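Local coordinates for protein (alpha-amylase/trypsin inhibitor rati) (Eleusine coracana, PDB 1B1U) that inhibits both trypsin and alpha-amylase and may protect ragi seeds against hydrolytic enzymes of their own or of foreign origin, at residues Ser5-Met10 with Val68-Gln73; Met10-Asn15 with Cys57-Ile62. All coordinates share one frame; numbering follows the deposited sequence.

Contact 1: residues Ser5-Met10 with Val68-Gln73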
loop_
_atom_site.group_PDB
_atom_site.type_symbol
_atom_site.label_atom_id
_atom_site.label_comp_id
_atom_site.label_asym_id
_atom_site.label_seq_id
_atom_site.Cartn_x
_atom_site.Cartn_y
_atom_site.Cartn_z
ATOM N N SER A 5 13.889 1.967 -11.697
ATOM C CA SER A 5 12.712 1.158 -11.957
ATOM C C SER A 5 12.071 0.622 -10.682
ATOM O O SER A 5 12.687 -0.132 -9.925
ATOM C CB SER A 5 13.078 -0.008 -12.870
ATOM O OG SER A 5 12.060 -0.219 -13.824
ATOM N N CYS A 6 10.821 1.013 -10.466
ATOM C CA CYS A 6 10.064 0.592 -9.295
ATOM C C CYS A 6 9.517 -0.803 -9.533
ATOM O O CYS A 6 8.309 -0.990 -9.717
ATOM C CB CYS A 6 8.923 1.573 -9.052
ATOM S SG CYS A 6 9.516 3.196 -8.484
ATOM N N ILE A 7 10.420 -1.777 -9.513
ATOM C CA ILE A 7 10.064 -3.169 -9.768
ATOM C C ILE A 7 10.396 -4.110 -8.620
ATOM O O ILE A 7 11.495 -4.085 -8.075
ATOM C CB ILE A 7 10.766 -3.671 -11.063
ATOM C CG1 ILE A 7 10.096 -3.038 -12.279
ATOM C CG2 ILE A 7 10.690 -5.189 -11.175
ATOM C CD1 ILE A 7 10.970 -3.006 -13.503
ATOM N N PRO A 8 9.437 -4.962 -8.241
ATOM C CA PRO A 8 9.655 -5.909 -7.148
ATOM C C PRO A 8 10.958 -6.678 -7.298
ATOM O O PRO A 8 11.129 -7.484 -8.216
ATOM C CB PRO A 8 8.427 -6.811 -7.204
ATOM C CG PRO A 8 7.370 -5.940 -7.800
ATOM C CD PRO A 8 8.081 -5.073 -8.803
ATOM N N GLY A 9 11.873 -6.408 -6.378
ATOM C CA GLY A 9 13.178 -7.038 -6.374
ATOM C C GLY A 9 13.985 -6.181 -5.428
ATOM O O GLY A 9 14.126 -6.517 -4.244
ATOM N N MET A 10 14.500 -5.063 -5.937
ATOM C CA MET A 10 15.258 -4.144 -5.096
ATOM C C MET A 10 14.438 -2.885 -4.866
ATOM O O MET A 10 13.889 -2.696 -3.785
ATOM C CB MET A 10 16.605 -3.788 -5.727
ATOM C CG MET A 10 17.803 -4.083 -4.811
ATOM S SD MET A 10 17.763 -3.272 -3.166
ATOM C CE MET A 10 17.379 -4.687 -2.063
ATOM N N VAL A 68 3.344 -8.697 -11.847
ATOM C CA VAL A 68 4.061 -9.919 -12.195
ATOM C C VAL A 68 5.547 -9.591 -12.053
ATOM O O VAL A 68 6.040 -8.650 -12.668
ATOM C CB VAL A 68 3.792 -10.394 -13.683
ATOM C CG1 VAL A 68 4.051 -11.883 -13.804
ATOM C CG2 VAL A 68 2.373 -10.094 -14.110
ATOM N N THR A 69 6.246 -10.347 -11.216
ATOM C CA THR A 69 7.679 -10.157 -11.009
ATOM C C THR A 69 8.356 -10.515 -12.330
ATOM O O THR A 69 7.805 -11.281 -13.115
ATOM C CB THR A 69 8.206 -11.112 -9.900
ATOM O OG1 THR A 69 7.530 -10.831 -8.670
ATOM C CG2 THR A 69 9.704 -10.949 -9.694
ATOM N N PRO A 70 9.533 -9.933 -12.616
ATOM C CA PRO A 70 10.233 -10.252 -13.869
ATOM C C PRO A 70 10.599 -11.738 -13.989
ATOM O O PRO A 70 11.028 -12.199 -15.049
ATOM C CB PRO A 70 11.469 -9.354 -13.832
ATOM C CG PRO A 70 11.100 -8.245 -12.897
ATOM C CD PRO A 70 10.248 -8.899 -11.846
ATOM N N SER A 71 10.421 -12.475 -12.894
ATOM C CA SER A 71 10.704 -13.909 -12.837
ATOM C C SER A 71 9.434 -14.713 -13.158
ATOM O O SER A 71 9.354 -15.916 -12.885
ATOM C CB SER A 71 11.222 -14.277 -11.445
ATOM O OG SER A 71 10.995 -15.640 -11.134
ATOM N N GLY A 72 8.448 -14.033 -13.741
ATOM C CA GLY A 72 7.193 -14.676 -14.097
ATOM C C GLY A 72 6.251 -14.890 -12.926
ATOM O O GLY A 72 5.080 -15.213 -13.118
ATOM N N GLN A 73 6.763 -14.718 -11.711
ATOM C CA GLN A 73 5.956 -14.892 -10.517
ATOM C C GLN A 73 5.214 -13.601 -10.212
ATOM O O GLN A 73 5.716 -12.510 -10.443
ATOM C CB GLN A 73 6.835 -15.301 -9.342
ATOM C CG GLN A 73 6.701 -16.773 -8.974
ATOM C CD GLN A 73 5.605 -17.021 -7.951
ATOM O OE1 GLN A 73 5.435 -18.142 -7.455
ATOM N NE2 GLN A 73 4.854 -15.972 -7.625
#
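The ring of Pro70 is met by Ile7 at its CG–CD bond rather than over a face: the Ile7 CG2 methyl sits 3.5 Å from Pro70 CG and 3.8 Å from Pro70 CD, with the two side chains running obliquely past each other. What brings that methyl forward is the first torsion of Ile7 (chi1 -73°), which sets CG1 beside the backbone N and leaves CG2 anti to it. Pro8 is the second ring; its CB comes to 4.4 Å from Thr69 OG1, and Glu75 of strand 74-75 packs against it as well. The carbonyl of Pro8 is the other point of touch. Its oxygen lies 4.0 Å from Thr69 CG2 and equally far from Pro70 CD, so it is bordered by carbon from both residues. Thr69 presents the methyl because CG2 points anti to its backbone N (chi1 -61°). No hydrogen bond crosses between the two segments; Ile7 with Pro70 is the apolar pair, and the rest is van der Waals contact around Pro8 O and Thr69, with a modest 134 Å² buried in all.

Residues 68-73 carry the tip of a beta hairpin whose arms are strands 67-68 and 74-75. From Thr69 to Gly72 the chain makes a type I turn, closed by Gly72 N to Thr69 O at 2.9 Å, and the positive phi of Gly72, the last residue of the turn, is consistent with a type I turn plus G1 bulge. The 5-10 segment has no regular secondary structure, but Cys6, centre of an inverse gamma turn, ties it to helix 53-64 through its disulfide with Cys55. Pro8 and Thr69 are buried where the segments meet, whereas Ile7 and Pro70 lie on the outer, solvent-exposed side. Thr69 also touches His14 and Glu75.

Contact 2: residues Met10-Asn15 with Cys57-Ile62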
loop_
_atom_site.group_PDB
_atom_site.type_symbol
_atom_site.label_atom_id
_atom_site.label_comp_id
_atom_site.label_asym_id
_atom_site.label_seq_id
_atom_site.Cartn_x
_atom_site.Cartn_y
_atom_site.Cartn_z
ATOM N N MET A 10 14.500 -5.063 -5.937
ATOM C CA MET A 10 15.258 -4.144 -5.096
ATOM C C MET A 10 14.438 -2.885 -4.866
ATOM O O MET A 10 13.889 -2.696 -3.785
ATOM C CB MET A 10 16.605 -3.788 -5.727
ATOM C CG MET A 10 17.803 -4.083 -4.811
ATOM S SD MET A 10 17.763 -3.272 -3.166
ATOM C CE MET A 10 17.379 -4.687 -2.063
ATOM N N ALA A 11 14.340 -2.033 -5.880
ATOM C CA ALA A 11 13.571 -0.800 -5.758
ATOM C C ALA A 11 12.298 -1.001 -4.937
ATOM O O ALA A 11 11.916 -0.126 -4.166
ATOM C CB ALA A 11 13.223 -0.268 -7.134
ATOM N N ILE A 12 11.635 -2.143 -5.118
ATOM C CA ILE A 12 10.424 -2.454 -4.359
ATOM C C ILE A 12 10.489 -3.886 -3.792
ATOM O O ILE A 12 10.701 -4.854 -4.516
ATOM C CB ILE A 12 9.151 -2.255 -5.219
ATOM C CG1 ILE A 12 8.950 -0.770 -5.473
ATOM C CG2 ILE A 12 7.941 -2.762 -4.497
ATOM C CD1 ILE A 12 7.595 -0.411 -5.897
ATOM N N PRO A 13 10.323 -4.030 -2.470
ATOM C CA PRO A 13 10.389 -5.376 -1.908
ATOM C C PRO A 13 9.401 -6.361 -2.503
ATOM O O PRO A 13 8.507 -5.990 -3.270
ATOM C CB PRO A 13 10.155 -5.152 -0.413
ATOM C CG PRO A 13 10.522 -3.739 -0.185
ATOM C CD PRO A 13 10.090 -3.020 -1.427
ATOM N N HIS A 14 9.593 -7.627 -2.149
ATOM C CA HIS A 14 8.729 -8.700 -2.602
ATOM C C HIS A 14 7.525 -8.708 -1.675
ATOM O O HIS A 14 7.661 -8.931 -0.470
ATOM C CB HIS A 14 9.471 -10.032 -2.533
ATOM C CG HIS A 14 10.347 -10.288 -3.715
ATOM N ND1 HIS A 14 9.842 -10.599 -4.957
ATOM C CD2 HIS A 14 11.693 -10.240 -3.855
ATOM C CE1 HIS A 14 10.841 -10.732 -5.812
ATOM N NE2 HIS A 14 11.973 -10.520 -5.170
ATOM N N ASN A 15 6.354 -8.470 -2.259
ATOM C CA ASN A 15 5.091 -8.379 -1.525
ATOM C C ASN A 15 5.151 -7.114 -0.658
ATOM O O ASN A 15 5.108 -7.184 0.575
ATOM C CB ASN A 15 4.846 -9.615 -0.650
ATOM C CG ASN A 15 3.363 -9.857 -0.407
ATOM O OD1 ASN A 15 2.519 -9.110 -0.902
ATOM N ND2 ASN A 15 3.042 -10.892 0.350
ATOM N N CYS A 57 4.084 5.469 -4.629
ATOM C CA CYS A 57 2.781 5.378 -5.308
ATOM C C CYS A 57 2.614 4.054 -6.092
ATOM O O CYS A 57 1.512 3.492 -6.154
ATOM C CB CYS A 57 2.610 6.553 -6.282
ATOM S SG CYS A 57 2.158 8.159 -5.551
ATOM N N GLU A 58 3.703 3.575 -6.699
ATOM C CA GLU A 58 3.672 2.327 -7.469
ATOM C C GLU A 58 3.468 1.162 -6.523
ATOM O O GLU A 58 2.689 0.256 -6.804
ATOM C CB GLU A 58 4.987 2.152 -8.254
ATOM C CG GLU A 58 5.160 0.819 -9.009
ATOM C CD GLU A 58 3.965 0.447 -9.869
ATOM O OE1 GLU A 58 3.273 1.345 -10.383
ATOM O OE2 GLU A 58 3.718 -0.760 -10.040
ATOM N N ALA A 59 4.176 1.206 -5.398
ATOM C CA ALA A 59 4.103 0.186 -4.354
ATOM C C ALA A 59 2.688 0.058 -3.790
ATOM O O ALA A 59 2.262 -1.033 -3.385
ATOM C CB ALA A 59 5.074 0.526 -3.228
ATOM N N VAL A 60 1.968 1.175 -3.745
ATOM C CA VAL A 60 0.600 1.177 -3.240
ATOM C C VAL A 60 -0.309 0.538 -4.289
ATOM O O VAL A 60 -1.151 -0.285 -3.954
ATOM C CB VAL A 60 0.119 2.619 -2.904
ATOM C CG1 VAL A 60 -1.386 2.637 -2.621
ATOM C CG2 VAL A 60 0.865 3.126 -1.680
ATOM N N ARG A 61 -0.123 0.911 -5.552
ATOM C CA ARG A 61 -0.915 0.336 -6.642
ATOM C C ARG A 61 -0.739 -1.175 -6.654
ATOM O O ARG A 61 -1.694 -1.923 -6.872
ATOM C CB ARG A 61 -0.474 0.907 -7.994
ATOM C CG ARG A 61 -1.409 0.577 -9.157
ATOM C CD ARG A 61 -0.679 0.645 -10.506
ATOM N NE ARG A 61 0.465 -0.257 -10.546
ATOM C CZ ARG A 61 0.347 -1.574 -10.655
ATOM N NH1 ARG A 61 -0.851 -2.117 -10.740
ATOM N NH2 ARG A 61 1.415 -2.354 -10.649
ATOM N N ILE A 62 0.485 -1.627 -6.409
ATOM C CA ILE A 62 0.760 -3.061 -6.403
ATOM C C ILE A 62 0.005 -3.733 -5.262
ATOM O O ILE A 62 -0.409 -4.889 -5.373
ATOM C CB ILE A 62 2.275 -3.368 -6.223
ATOM C CG1 ILE A 62 3.113 -2.639 -7.277
ATOM C CG2 ILE A 62 2.503 -4.863 -6.319
ATOM C CD1 ILE A 62 4.634 -2.859 -7.119
#
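Ile12 reaches the helix mainly through CD1. This methyl rests 3.8 Å from Ala59 CB, 4.0 Å from Ile62 CD1 and 4.1 Å from Glu58 CG, so it is received by three helix residues that share one face; Ile12 CG2, about 4.2 Å from Ile62 CD1, adds a looser touch. The isoleucine chain is nearly straight at its second torsion (chi2 -162°), which carries CD1 this far from the loop backbone; Cys55, earlier on the same helix, also packs on Ile12.

Next out is the Glu58 carboxylate. The side chain bends at chi2 (49°) and offers both oxygens to Arg61, one turn on, which grips them side-on: Arg61 NE to Glu58 OE1 at 3.2 Å and Arg61 NH2 to Glu58 OE2 at 2.9 Å, the first almost straight. Both oxygens lie close to the guanidinium plane. Arg61 NH2 has a further partner in Gly66 O, so the salt bridge is tied to the link between the helix and strand 67-68. Replacing Glu58 by glycine would take away the CG beside Ile12 CD1 and is likely to leave the Arg61 guanidinium without its carboxylate mate.

Beyond these, Cys57 pairs with Cys114, while its neighbour but one, Cys55, holds Cys6. This Cys-X-Cys pair on helix 53-64, fastening the N-terminal segment through Cys6 and the C-terminal region through Cys114, is the hallmark of the cereal trypsin/alpha-amylase inhibitor fold and its prolamin relatives.

In the fold
The two contacts lie about 9 Å apart, centre to centre, on the same side of the molecule, and share Met10. Along the chain contact 2 is nested inside the loop closed by contact 1: the N-terminal stretch meets first the hairpin tip, then helix 53-64. Contact 2, about 8 Å from the centre of the chain, is buried, while contact 1, at about 16 Å, is only partly so. They also touch directly, with Cys6 O against Glu58 CG and Gly9 CA against His14 NE2. His14 hydrogen-bonds Glu75 of the hairpin, joining the two further. Together they lay the irregular N-terminal segment, whose one disulfide, at Cys6, fixes it at a single point, across helix and hairpin.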